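Local coordinates for acylneuraminate lyase (Mycoplasma synoviae, PDB 4N4P), which belongs to the dihydrodipicolinate synthetase family and folds as a TIM barrel, with four copies of the chain in its assembly, at residues 79-84 / 101-106; 107-112 / 137-142; 124-129 / 158-163; 166-171 / 188-193. All blocks are in the same frame, centred on the assembly; numbering follows the deposited sequence.

Contact 1 of 4, residues 79-84 / 101-106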
loop_
_atom_site.group_PDB
_atom_site.type_symbol
_atom_site.label_atom_id
_atom_site.label_comp_id
_atom_site.label_asym_id
_atom_site.label_seq_id
_atom_site.Cartn_x
_atom_site.Cartn_y
_atom_site.Cartn_z
ATOM N N LEU A 79 -4.325 -4.651 36.425
ATOM C CA LEU A 79 -5.407 -4.180 35.546
ATOM C C LEU A 79 -4.984 -2.994 34.727
ATOM O O LEU A 79 -4.406 -2.057 35.242
ATOM C CB LEU A 79 -6.650 -3.804 36.362
ATOM C CG LEU A 79 -7.368 -4.916 37.149
ATOM C CD1 LEU A 79 -8.548 -4.355 37.920
ATOM C CD2 LEU A 79 -7.819 -6.070 36.240
ATOM N N ILE A 80 -5.298 -3.032 33.437
ATOM C CA ILE A 80 -5.083 -1.914 32.541
ATOM C C ILE A 80 -6.393 -1.633 31.836
ATOM O O ILE A 80 -7.038 -2.552 31.362
ATOM C CB ILE A 80 -3.989 -2.210 31.485
ATOM C CG1 ILE A 80 -2.686 -2.677 32.162
ATOM C CG2 ILE A 80 -3.731 -0.978 30.635
ATOM C CD1 ILE A 80 -1.603 -3.088 31.178
ATOM N N ALA A 81 -6.799 -0.363 31.798
ATOM C CA ALA A 81 -8.025 0.038 31.105
ATOM C C ALA A 81 -7.718 0.904 29.900
ATOM O O ALA A 81 -7.077 1.939 30.029
ATOM C CB ALA A 81 -8.952 0.842 32.067
ATOM N N GLN A 82 -8.210 0.493 28.732
ATOM C CA GLN A 82 -8.139 1.337 27.530
ATOM C C GLN A 82 -9.315 2.301 27.634
ATOM O O GLN A 82 -10.446 1.856 27.793
ATOM C CB GLN A 82 -8.282 0.466 26.274
ATOM C CG GLN A 82 -7.853 1.154 24.975
ATOM C CD GLN A 82 -8.751 2.303 24.589
ATOM O OE1 GLN A 82 -8.274 3.383 24.273
ATOM N NE2 GLN A 82 -10.063 2.071 24.587
ATOM N N ILE A 83 -9.052 3.611 27.600
ATOM C CA ILE A 83 -10.081 4.588 27.965
ATOM C C ILE A 83 -10.248 5.657 26.895
ATOM O O ILE A 83 -11.007 6.611 27.071
ATOM C CB ILE A 83 -9.746 5.255 29.327
ATOM C CG1 ILE A 83 -8.388 5.956 29.247
ATOM C CG2 ILE A 83 -9.789 4.201 30.465
ATOM C CD1 ILE A 83 -8.319 7.186 30.142
ATOM N N GLY A 84 -9.537 5.486 25.790
ATOM C CA GLY A 84 -9.540 6.455 24.716
ATOM C C GLY A 84 -10.748 6.391 23.798
ATOM O O GLY A 84 -11.382 5.353 23.658
ATOM N N LEU A 101 -10.418 3.694 40.983
ATOM C CA LEU A 101 -10.630 2.267 41.127
ATOM C C LEU A 101 -9.331 1.471 41.270
ATOM O O LEU A 101 -9.378 0.242 41.365
ATOM C CB LEU A 101 -11.455 1.710 39.952
ATOM C CG LEU A 101 -12.912 2.177 39.912
ATOM C CD1 LEU A 101 -13.471 1.847 38.538
ATOM C CD2 LEU A 101 -13.729 1.524 41.018
ATOM N N LYS A 102 -8.209 2.192 41.289
ATOM C CA LYS A 102 -6.867 1.642 41.542
ATOM C C LYS A 102 -6.381 0.758 40.402
ATOM O O LYS A 102 -5.704 -0.253 40.632
ATOM C CB LYS A 102 -6.802 0.867 42.876
ATOM C CG LYS A 102 -7.449 1.563 44.074
ATOM C CD LYS A 102 -6.502 2.518 44.730
ATOM C CE LYS A 102 -6.716 2.520 46.244
ATOM N NZ LYS A 102 -5.425 2.789 46.954
ATOM N N TYR A 103 -6.720 1.140 39.175
ATOM C CA TYR A 103 -6.143 0.482 37.990
ATOM C C TYR A 103 -4.638 0.728 37.972
ATOM O O TYR A 103 -4.166 1.775 38.417
ATOM C CB TYR A 103 -6.798 1.012 36.685
ATOM C CG TYR A 103 -8.066 0.261 36.373
ATOM C CD1 TYR A 103 -9.246 0.496 37.109
ATOM C CD2 TYR A 103 -8.077 -0.743 35.401
ATOM C CE1 TYR A 103 -10.420 -0.244 36.858
ATOM C CE2 TYR A 103 -9.212 -1.478 35.135
ATOM C CZ TYR A 103 -10.396 -1.235 35.882
ATOM O OH TYR A 103 -11.518 -1.988 35.633
ATOM N N ASP A 104 -3.885 -0.233 37.443
ATOM C CA ASP A 104 -2.424 -0.133 37.446
ATOM C C ASP A 104 -1.907 0.769 36.332
ATOM O O ASP A 104 -0.840 1.411 36.442
ATOM C CB ASP A 104 -1.844 -1.539 37.362
ATOM C CG ASP A 104 -2.185 -2.353 38.567
ATOM O OD1 ASP A 104 -1.625 -2.059 39.662
ATOM O OD2 ASP A 104 -3.012 -3.270 38.452
ATOM N N ALA A 105 -2.667 0.821 35.241
ATOM C CA ALA A 105 -2.367 1.730 34.147
ATOM C C ALA A 105 -3.627 1.965 33.313
ATOM O O ALA A 105 -4.616 1.226 33.412
ATOM C CB ALA A 105 -1.248 1.181 33.228
ATOM N N ILE A 106 -3.537 2.959 32.454
ATOM C CA ILE A 106 -4.542 3.189 31.432
ATOM C C ILE A 106 -3.827 3.204 30.102
ATOM O O ILE A 106 -2.589 3.303 30.047
ATOM C CB ILE A 106 -5.316 4.534 31.625
ATOM C CG1 ILE A 106 -4.328 5.709 31.755
ATOM C CG2 ILE A 106 -6.274 4.449 32.821
ATOM C CD1 ILE A 106 -4.970 7.087 31.835
#

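Contact 2 of 4, residues 107-112 / 137-142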
loop_
_atom_site.group_PDB
_atom_site.type_symbol
_atom_site.label_atom_id
_atom_site.label_comp_id
_atom_site.label_asym_id
_atom_site.label_seq_id
_atom_site.Cartn_x
_atom_site.Cartn_y
_atom_site.Cartn_z
ATOM N N SER A 107 -4.599 3.073 29.022
ATOM C CA SER A 107 -4.046 3.239 27.698
ATOM C C SER A 107 -5.079 4.032 26.922
ATOM O O SER A 107 -6.237 4.122 27.340
ATOM C CB SER A 107 -3.780 1.876 27.026
ATOM O OG SER A 107 -5.022 1.258 26.719
ATOM N N ALA A 108 -4.677 4.592 25.783
ATOM C CA ALA A 108 -5.635 5.297 24.929
ATOM C C ALA A 108 -5.238 5.083 23.491
ATOM O O ALA A 108 -4.102 5.375 23.096
ATOM C CB ALA A 108 -5.665 6.780 25.246
ATOM N N ILE A 109 -6.167 4.560 22.703
ATOM C CA ILE A 109 -5.937 4.441 21.275
ATOM C C ILE A 109 -5.606 5.792 20.617
ATOM O O ILE A 109 -6.035 6.847 21.081
ATOM C CB ILE A 109 -7.145 3.802 20.576
ATOM C CG1 ILE A 109 -8.414 4.611 20.896
ATOM C CG2 ILE A 109 -7.341 2.372 21.084
ATOM C CD1 ILE A 109 -9.328 4.634 19.736
ATOM N N THR A 110 -4.871 5.738 19.516
ATOM C CA THR A 110 -4.694 6.872 18.621
ATOM C C THR A 110 -6.064 7.418 18.189
ATOM O O THR A 110 -6.937 6.632 17.830
ATOM C CB THR A 110 -3.969 6.393 17.326
ATOM O OG1 THR A 110 -2.822 5.601 17.675
ATOM C CG2 THR A 110 -3.534 7.564 16.463
ATOM N N PRO A 111 -6.237 8.760 18.172
ATOM C CA PRO A 111 -7.462 9.318 17.591
ATOM C C PRO A 111 -7.711 8.707 16.204
ATOM O O PRO A 111 -6.807 8.638 15.375
ATOM C CB PRO A 111 -7.152 10.808 17.499
ATOM C CG PRO A 111 -6.206 11.061 18.656
ATOM C CD PRO A 111 -5.314 9.823 18.629
ATOM N N TYR A 112 -8.921 8.225 15.982
ATOM C CA TYR A 112 -9.187 7.372 14.814
ATOM C C TYR A 112 -10.164 8.026 13.837
ATOM O O TYR A 112 -10.656 9.131 14.083
ATOM C CB TYR A 112 -9.786 6.049 15.265
ATOM C CG TYR A 112 -10.940 6.240 16.193
ATOM C CD1 TYR A 112 -12.258 6.273 15.738
ATOM C CD2 TYR A 112 -10.706 6.430 17.537
ATOM C CE1 TYR A 112 -13.304 6.490 16.638
ATOM C CE2 TYR A 112 -11.711 6.618 18.416
ATOM C CZ TYR A 112 -12.994 6.652 17.991
ATOM O OH TYR A 112 -13.926 6.856 18.979
ATOM N N LEU A 137 -0.168 4.040 28.880
ATOM C CA LEU A 137 0.443 3.375 27.738
ATOM C C LEU A 137 -0.169 3.950 26.476
ATOM O O LEU A 137 -1.377 3.809 26.269
ATOM C CB LEU A 137 0.166 1.852 27.793
ATOM C CG LEU A 137 0.897 1.191 28.962
ATOM C CD1 LEU A 137 0.264 -0.218 29.259
ATOM C CD2 LEU A 137 2.393 1.141 28.667
ATOM N N ILE A 138 0.635 4.614 25.645
ATOM C CA ILE A 138 0.124 5.133 24.396
ATOM C C ILE A 138 0.080 4.010 23.353
ATOM O O ILE A 138 0.704 2.958 23.526
ATOM C CB ILE A 138 0.928 6.350 23.902
ATOM C CG1 ILE A 138 2.387 5.979 23.632
ATOM C CG2 ILE A 138 0.862 7.492 24.933
ATOM C CD1 ILE A 138 3.184 7.100 23.009
ATOM N N TYR A 139 -0.711 4.185 22.311
ATOM C CA TYR A 139 -0.751 3.193 21.260
ATOM C C TYR A 139 0.316 3.543 20.253
ATOM O O TYR A 139 0.494 4.705 19.935
ATOM C CB TYR A 139 -2.116 3.175 20.590
ATOM C CG TYR A 139 -3.013 2.107 21.156
ATOM C CD1 TYR A 139 -3.461 1.057 20.354
ATOM C CD2 TYR A 139 -3.397 2.130 22.494
ATOM C CE1 TYR A 139 -4.295 0.059 20.867
ATOM C CE2 TYR A 139 -4.209 1.168 23.008
ATOM C CZ TYR A 139 -4.669 0.123 22.186
ATOM O OH TYR A 139 -5.460 -0.869 22.715
ATOM N N TYR A 140 1.037 2.532 19.779
ATOM C CA TYR A 140 2.009 2.782 18.751
ATOM C C TYR A 140 1.345 3.298 17.477
ATOM O O TYR A 140 0.275 2.826 17.066
ATOM C CB TYR A 140 2.867 1.564 18.470
ATOM C CG TYR A 140 3.807 1.796 17.310
ATOM C CD1 TYR A 140 4.851 2.725 17.395
ATOM C CD2 TYR A 140 3.627 1.108 16.119
ATOM C CE1 TYR A 140 5.720 2.941 16.285
ATOM C CE2 TYR A 140 4.464 1.313 15.044
ATOM C CZ TYR A 140 5.500 2.218 15.122
ATOM O OH TYR A 140 6.299 2.336 14.003
ATOM N N LEU A 141 2.021 4.281 16.886
ATOM C CA LEU A 141 1.558 5.069 15.757
ATOM C C LEU A 141 2.623 4.910 14.665
ATOM O O LEU A 141 3.732 5.457 14.815
ATOM C CB LEU A 141 1.447 6.547 16.183
ATOM C CG LEU A 141 0.946 7.578 15.164
ATOM C CD1 LEU A 141 -0.526 7.357 14.821
ATOM C CD2 LEU A 141 1.183 8.993 15.664
ATOM N N PRO A 142 2.311 4.132 13.600
ATOM C CA PRO A 142 3.249 3.883 12.488
ATOM C C PRO A 142 3.608 5.166 11.749
ATOM O O PRO A 142 2.724 5.992 11.478
ATOM C CB PRO A 142 2.464 2.940 11.560
ATOM C CG PRO A 142 1.428 2.283 12.457
ATOM C CD PRO A 142 1.076 3.330 13.485
HETATM O O HOH W 1 -1.232 6.823 19.340
HETATM O O HOH W 2 -1.802 3.771 16.128
#

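Contact 3 of 4, residues 124-129 / 158-163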
loop_
_atom_site.group_PDB
_atom_site.type_symbol
_atom_site.label_atom_id
_atom_site.label_comp_id
_atom_site.label_asym_id
_atom_site.label_seq_id
_atom_site.Cartn_x
_atom_site.Cartn_y
_atom_site.Cartn_z
ATOM N N TYR A 124 -3.752 15.522 22.257
ATOM C CA TYR A 124 -4.721 14.576 22.799
ATOM C C TYR A 124 -4.127 13.833 23.986
ATOM O O TYR A 124 -4.724 13.790 25.039
ATOM C CB TYR A 124 -5.105 13.633 21.673
ATOM C CG TYR A 124 -5.753 12.307 21.982
ATOM C CD1 TYR A 124 -4.991 11.124 22.031
ATOM C CD2 TYR A 124 -7.140 12.210 22.124
ATOM C CE1 TYR A 124 -5.602 9.877 22.262
ATOM C CE2 TYR A 124 -7.763 10.982 22.342
ATOM C CZ TYR A 124 -7.004 9.820 22.397
ATOM O OH TYR A 124 -7.662 8.618 22.593
ATOM N N TYR A 125 -2.911 13.303 23.847
ATOM C CA TYR A 125 -2.319 12.598 24.987
ATOM C C TYR A 125 -1.988 13.546 26.153
ATOM O O TYR A 125 -2.198 13.204 27.333
ATOM C CB TYR A 125 -1.107 11.816 24.535
ATOM C CG TYR A 125 -1.484 10.533 23.833
ATOM C CD1 TYR A 125 -2.098 9.478 24.535
ATOM C CD2 TYR A 125 -1.194 10.356 22.488
ATOM C CE1 TYR A 125 -2.431 8.276 23.881
ATOM C CE2 TYR A 125 -1.516 9.176 21.832
ATOM C CZ TYR A 125 -2.128 8.144 22.530
ATOM O OH TYR A 125 -2.419 6.982 21.855
ATOM N N GLU A 126 -1.532 14.750 25.818
ATOM C CA GLU A 126 -1.320 15.801 26.825
ATOM C C GLU A 126 -2.585 16.068 27.650
ATOM O O GLU A 126 -2.549 16.095 28.871
ATOM C CB GLU A 126 -0.887 17.103 26.157
ATOM C CG GLU A 126 0.536 17.155 25.720
ATOM C CD GLU A 126 0.925 18.559 25.339
ATOM O OE1 GLU A 126 0.701 18.950 24.178
ATOM O OE2 GLU A 126 1.472 19.265 26.210
ATOM N N GLU A 127 -3.709 16.286 26.980
ATOM C CA GLU A 127 -4.957 16.534 27.693
ATOM C C GLU A 127 -5.336 15.359 28.619
ATOM O O GLU A 127 -5.752 15.575 29.746
ATOM C CB GLU A 127 -6.084 16.814 26.710
ATOM C CG GLU A 127 -5.982 18.141 26.003
ATOM C CD GLU A 127 -7.342 18.629 25.541
ATOM O OE1 GLU A 127 -7.478 18.933 24.338
ATOM O OE2 GLU A 127 -8.274 18.689 26.374
ATOM N N ILE A 128 -5.195 14.117 28.148
ATOM C CA ILE A 128 -5.544 12.972 29.002
ATOM C C ILE A 128 -4.631 12.930 30.242
ATOM O O ILE A 128 -5.081 12.648 31.341
ATOM C CB ILE A 128 -5.490 11.609 28.253
ATOM C CG1 ILE A 128 -6.375 11.645 27.002
ATOM C CG2 ILE A 128 -5.931 10.448 29.207
ATOM C CD1 ILE A 128 -6.103 10.482 26.003
ATOM N N SER A 129 -3.359 13.250 30.057
ATOM C CA SER A 129 -2.370 13.198 31.149
ATOM C C SER A 129 -2.692 14.137 32.310
ATOM O O SER A 129 -2.393 13.832 33.450
ATOM C CB SER A 129 -0.984 13.542 30.611
ATOM O OG SER A 129 -0.868 14.936 30.356
ATOM N N LEU A 158 6.132 9.577 24.011
ATOM C CA LEU A 158 6.547 8.791 25.190
ATOM C C LEU A 158 6.962 9.666 26.365
ATOM O O LEU A 158 6.961 9.209 27.509
ATOM C CB LEU A 158 7.713 7.848 24.827
ATOM C CG LEU A 158 7.328 6.668 23.925
ATOM C CD1 LEU A 158 8.556 5.897 23.388
ATOM C CD2 LEU A 158 6.389 5.742 24.699
ATOM N N GLU A 159 7.332 10.907 26.073
ATOM C CA GLU A 159 7.828 11.829 27.095
ATOM C C GLU A 159 6.731 12.594 27.822
ATOM O O GLU A 159 6.980 13.239 28.839
ATOM C CB GLU A 159 8.769 12.836 26.468
ATOM C CG GLU A 159 10.188 12.352 26.425
ATOM C CD GLU A 159 11.035 13.208 25.515
ATOM O OE1 GLU A 159 10.715 14.417 25.329
ATOM O OE2 GLU A 159 12.020 12.655 24.982
ATOM N N ILE A 160 5.511 12.504 27.310
ATOM C CA ILE A 160 4.363 13.176 27.929
ATOM C C ILE A 160 4.192 12.751 29.396
ATOM O O ILE A 160 4.427 11.593 29.755
ATOM C CB ILE A 160 3.081 12.949 27.066
ATOM C CG1 ILE A 160 3.213 13.738 25.758
ATOM C CG2 ILE A 160 1.804 13.298 27.834
ATOM C CD1 ILE A 160 2.218 13.336 24.626
ATOM N N LYS A 161 3.837 13.710 30.255
ATOM C CA LYS A 161 3.637 13.435 31.666
ATOM C C LYS A 161 2.784 12.173 31.892
ATOM O O LYS A 161 1.737 11.996 31.254
ATOM C CB LYS A 161 2.997 14.654 32.361
ATOM C CG LYS A 161 2.798 14.468 33.856
ATOM C CD LYS A 161 2.082 15.685 34.480
ATOM C CE LYS A 161 2.192 15.665 35.996
ATOM N NZ LYS A 161 1.220 14.730 36.622
ATOM N N ASN A 162 3.279 11.284 32.764
ATOM C CA ASN A 162 2.587 10.043 33.160
ATOM C C ASN A 162 2.653 8.908 32.141
ATOM O O ASN A 162 2.232 7.793 32.453
ATOM C CB ASN A 162 1.110 10.258 33.565
ATOM C CG ASN A 162 0.950 11.155 34.776
ATOM O OD1 ASN A 162 1.701 11.050 35.754
ATOM N ND2 ASN A 162 -0.059 12.032 34.728
ATOM N N VAL A 163 3.178 9.177 30.948
ATOM C CA VAL A 163 3.341 8.103 29.958
ATOM C C VAL A 163 4.522 7.218 30.354
ATOM O O VAL A 163 5.660 7.708 30.490
ATOM C CB VAL A 163 3.520 8.619 28.517
ATOM C CG1 VAL A 163 3.825 7.452 27.572
ATOM C CG2 VAL A 163 2.244 9.368 28.032
HETATM O O HOH W 3 -2.148 14.552 36.063
#

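Contact 4 of 4, residues 166-171 / 188-193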
loop_
_atom_site.group_PDB
_atom_site.type_symbol
_atom_site.label_atom_id
_atom_site.label_comp_id
_atom_site.label_asym_id
_atom_site.label_seq_id
_atom_site.Cartn_x
_atom_site.Cartn_y
_atom_site.Cartn_z
ATOM N N SER A 166 4.280 2.159 25.821
ATOM C CA SER A 166 3.340 2.064 24.731
ATOM C C SER A 166 2.858 0.638 24.620
ATOM O O SER A 166 3.609 -0.290 24.956
ATOM C CB SER A 166 4.069 2.481 23.437
ATOM O OG SER A 166 3.351 2.106 22.257
ATOM N N LYS A 167 1.618 0.477 24.143
ATOM C CA LYS A 167 1.108 -0.800 23.698
ATOM C C LYS A 167 1.467 -0.893 22.213
ATOM O O LYS A 167 0.993 -0.079 21.405
ATOM C CB LYS A 167 -0.402 -0.868 23.919
ATOM C CG LYS A 167 -1.029 -2.151 23.422
ATOM C CD LYS A 167 -2.429 -2.253 23.982
ATOM C CE LYS A 167 -3.153 -3.442 23.429
ATOM N NZ LYS A 167 -3.716 -3.104 22.110
ATOM N N TYR A 168 2.342 -1.848 21.878
ATOM C CA TYR A 168 2.879 -1.995 20.544
ATOM C C TYR A 168 2.139 -3.116 19.785
ATOM O O TYR A 168 2.367 -4.288 20.032
ATOM C CB TYR A 168 4.410 -2.282 20.592
ATOM C CG TYR A 168 4.985 -2.181 19.204
ATOM C CD1 TYR A 168 4.966 -3.278 18.336
ATOM C CD2 TYR A 168 5.472 -0.964 18.726
ATOM C CE1 TYR A 168 5.445 -3.164 17.021
ATOM C CE2 TYR A 168 5.947 -0.844 17.432
ATOM C CZ TYR A 168 5.926 -1.933 16.587
ATOM O OH TYR A 168 6.395 -1.790 15.292
ATOM N N GLY A 169 1.246 -2.739 18.877
ATOM C CA GLY A 169 0.440 -3.732 18.163
ATOM C C GLY A 169 0.756 -3.904 16.682
ATOM O O GLY A 169 0.075 -4.678 15.984
ATOM N N ALA A 170 1.782 -3.237 16.178
ATOM C CA ALA A 170 2.070 -3.342 14.751
ATOM C C ALA A 170 2.772 -4.649 14.359
ATOM O O ALA A 170 3.379 -5.326 15.195
ATOM C CB ALA A 170 2.873 -2.130 14.268
ATOM N N THR A 171 2.678 -4.998 13.079
ATOM C CA THR A 171 3.401 -6.167 12.548
ATOM C C THR A 171 4.872 -5.877 12.184
ATOM O O THR A 171 5.615 -6.754 11.709
ATOM C CB THR A 171 2.648 -6.779 11.353
ATOM O OG1 THR A 171 2.469 -5.773 10.341
ATOM C CG2 THR A 171 1.302 -7.254 11.824
ATOM N N PHE A 188 7.170 -1.446 27.052
ATOM C CA PHE A 188 6.482 -1.740 25.799
ATOM C C PHE A 188 5.738 -3.042 26.011
ATOM O O PHE A 188 6.362 -4.079 26.224
ATOM C CB PHE A 188 7.482 -1.829 24.615
ATOM C CG PHE A 188 8.076 -0.510 24.255
ATOM C CD1 PHE A 188 7.422 0.338 23.358
ATOM C CD2 PHE A 188 9.260 -0.079 24.845
ATOM C CE1 PHE A 188 7.950 1.596 23.041
ATOM C CE2 PHE A 188 9.798 1.169 24.545
ATOM C CZ PHE A 188 9.148 2.011 23.637
ATOM N N MET A 189 4.405 -2.969 25.980
ATOM C CA MET A 189 3.560 -4.136 26.076
ATOM C C MET A 189 3.347 -4.668 24.645
ATOM O O MET A 189 2.875 -3.931 23.775
ATOM C CB MET A 189 2.251 -3.777 26.790
ATOM C CG MET A 189 2.468 -3.343 28.267
ATOM S SD MET A 189 3.154 -4.649 29.312
ATOM C CE MET A 189 1.732 -5.699 29.607
ATOM N N PHE A 190 3.755 -5.908 24.388
ATOM C CA PHE A 190 3.769 -6.431 23.016
ATOM C C PHE A 190 2.384 -7.024 22.658
ATOM O O PHE A 190 1.896 -7.922 23.337
ATOM C CB PHE A 190 4.886 -7.460 22.871
ATOM C CG PHE A 190 5.181 -7.829 21.457
ATOM C CD1 PHE A 190 6.002 -7.017 20.670
ATOM C CD2 PHE A 190 4.621 -8.971 20.895
ATOM C CE1 PHE A 190 6.263 -7.347 19.339
ATOM C CE2 PHE A 190 4.892 -9.331 19.570
ATOM C CZ PHE A 190 5.704 -8.522 18.788
ATOM N N ALA A 191 1.761 -6.509 21.602
ATOM C CA ALA A 191 0.359 -6.808 21.330
ATOM C C ALA A 191 0.145 -7.480 19.973
ATOM O O ALA A 191 -0.915 -7.355 19.367
ATOM C CB ALA A 191 -0.510 -5.558 21.477
ATOM N N TRP A 192 1.130 -8.228 19.505
ATOM C CA TRP A 192 0.930 -9.019 18.288
ATOM C C TRP A 192 1.114 -10.502 18.624
ATOM O O TRP A 192 2.225 -11.009 18.676
ATOM C CB TRP A 192 1.830 -8.539 17.139
ATOM C CG TRP A 192 1.618 -9.328 15.839
ATOM C CD1 TRP A 192 0.486 -9.977 15.442
ATOM C CD2 TRP A 192 2.580 -9.525 14.796
ATOM N NE1 TRP A 192 0.682 -10.577 14.194
ATOM C CE2 TRP A 192 1.953 -10.298 13.776
ATOM C CE3 TRP A 192 3.899 -9.109 14.612
ATOM C CZ2 TRP A 192 2.612 -10.664 12.606
ATOM C CZ3 TRP A 192 4.560 -9.487 13.446
ATOM C CH2 TRP A 192 3.915 -10.258 12.465
ATOM N N ASP A 193 -0.019 -11.162 18.906
ATOM C CA ASP A 193 -0.040 -12.499 19.476
ATOM C C ASP A 193 0.756 -13.492 18.630
ATOM O O ASP A 193 1.456 -14.373 19.161
ATOM C CB ASP A 193 -1.496 -13.015 19.586
ATOM C CG ASP A 193 -2.426 -12.049 20.336
ATOM O OD1 ASP A 193 -2.251 -10.832 20.194
ATOM O OD2 ASP A 193 -3.345 -12.518 21.048
#

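Contact 1 of 4, residues 79-84 / 101-106
Tyr-103 and Leu-79 cross obliquely, with Leu-79 CD1 4.0 Å above one face of the Tyr-103 ring, displaced toward the rim. Closer still is the base of the leucine, with CB 3.5 Å from Tyr-103 CD2. The Tyr-103 torsion places CG beside its backbone N (chi1 -85°), which carries the ring to the Ala-81 methyl; Ala-81 CB lies 3.8 Å from Tyr-103 CD2. The phenol OH donates to Met-66 O, outside the two segments.

Parallel bridges pair Ile-80 with Ala-105 on the barrel interior face, and Ala-81 with Ile-106 on the face packed by helix 88-100. Ala-81 N donates to Ala-105 O (3.1 Å), while Ile-83 and Ile-106 meet through their CD1 methyls at 3.8 Å.

At the start of the pairing, Leu-79 O accepts Asp-104 N at 2.9 Å and, weakly, Ala-105 N. Leu-79 N returns a nearly straight bond to Asp-104 OD2 (2.8 Å, 166°), arriving on the anti lone pair. Since OD1 of the same carboxylate forms a salt bridge with Lys-6, both oxygens have partners, which probably favours the ionised form and restrains the carboxylate's rotation.

Contact 2 of 4, residues 107-112 / 137-142
Ile-109 rests its CG2 methyl over the face of the Tyr-139 ring in a CH-pi contact, 3.8 Å from the centroid and 15° off the normal. The same ring has Ser-107 OG at its edge, in plane, 3.8 Å from CE2. A second apolar touch joins Thr-110 CG2 to Leu-141 CD1 at 3.4 Å, tighter than usual for two carbons, the side chains crossing at about a right angle.

Direct backbone bonding is sparse. Ala-108 N reaches Leu-137 O only weakly (3.4 Å, 144°), supplemented by a CA-H...O contact from Ser-107 CA to the same oxygen. The separation of paired CA atoms grows from 4.5 Å at Ser-107 and Leu-137 to 5.3 Å at Ile-109 and Tyr-139.

Water takes over where the strands part. With chi1 at -48°, Thr-110 OG1 stands beside its own backbone N and faces 137-142, where two waters bind it; one donates to Tyr-139 O, the other to Tyr-140 O.

Tyr-46 OH bonds to both Ser-107 OG and Tyr-139 OH. From helix 118-131, Tyr-125 OH binds Ala-108 O, so the contact lies between that helix and the barrel interior, with strand 78-82 flanking 105-108 and strand 163-168 flanking 136-139.

Contact 3 of 4, residues 124-129 / 158-163
Ile-160, with CG1 beside its backbone N (chi1 -70°) and CG2 anti to that N, turns two branches onto helix 118-131: CD1 meets Tyr-125 CB at 3.7 Å, and CG2 meets Ser-129 CB at 3.9 Å. In Ser-129, OG stands between the backbone N and the carbonyl carbon (chi1 74°), where it donates to Glu-126 O one turn earlier. The hydroxyl is thus bound within its own helix, and it is the CB of Ser-129 that comes up to Lys-161 O, 3.2 Å away.

Polar links across the contact are slight. Asn-162 ND2 makes a weak, bent bond to Ser-129 O (3.2 Å, 126°), and has another weak acceptor in Asp-133 OD1. A water donates to Ser-129 O at 2.7 Å and is only weakly reached by Lys-161 NZ, whose main partner is Asp-133 through a salt bridge.

Ile-160 to Val-163 form a type II beta turn, closed by Val-163 N to Ile-160 O at 3.0 Å, with Asn-162 at positive phi in its third position. The turn, between helix 151-158 and strand 163-168, is one of the alpha-to-beta loops of a TIM barrel, at the end where the strands start, packed here against the outer helix 118-131.

Contact 4 of 4, residues 166-171 / 188-193
Ser-166 O accepts Met-189 N at 3.0 Å in the parallel ladder between strands 163-168 and 187-190, the two strands of a beta-alpha-beta unit of the TIM barrel; Ser-166 also bonds the backbone of Leu-187. Tyr-168 N then donates to Met-189 O, almost straight at 167° and 2.9 Å long. Ala-191 N completes the series by bonding Tyr-168 O at 2.8 Å. Two CA-H...O contacts add to the ladder: Phe-188 CA gives to Ser-166 O, Lys-167 CA to Met-189 O.

Several polar side-chain ends, those of Ser-166, Lys-167, Tyr-168 and Trp-192, have their partners outside the two segments. Ser-166 OG bonds to Ile-138 O and Tyr-168 OH to Asp-172 O, on the face packed by helices 151-158 and 173-182, where Phe-188 and Phe-190 also lie. On the barrel interior face, Lys-167 NZ bonds to Tyr-139 OH; its chain bends only at the last torsion (chi4 -82°), and CE lies 3.9 Å from the Ala-191 methyl.

Past the strands, the indole of Trp-192 has NE1 bound to Glu-194 OE1 and packs on Phe-174 of the third subunit. Thr-171 makes a CH-pi contact over one of its faces: CG2 stands 3.7 Å from the centroid of the Trp-192 six-membered ring, 14° off its normal.

Following the chain from the N terminus, contact 1 closes first, returning strand 105-108 to strand 78-82 after helix 88-100. Contact 2 opens at once on the same strand, and contact 3 opens within its loop, at helix 118-131. Contact 2 then closes at strand 136-139 before contact 3 closes at 158-163, so these two cross; none of the four nests in another. Contact 4 follows in series, spanning helix 173-182. Contacts 1, 2 and 4 join strands of one parallel sheet, through probable hydrogen bonds Ile-106 O to Leu-137 N (contacts 1 and 2) and Ile-138 O to Lys-167 N (contacts 2 and 4). Contact 3, its centre about 20 Å from the chain's centre, ties helix 118-131 to the loop leading into strand 163-168.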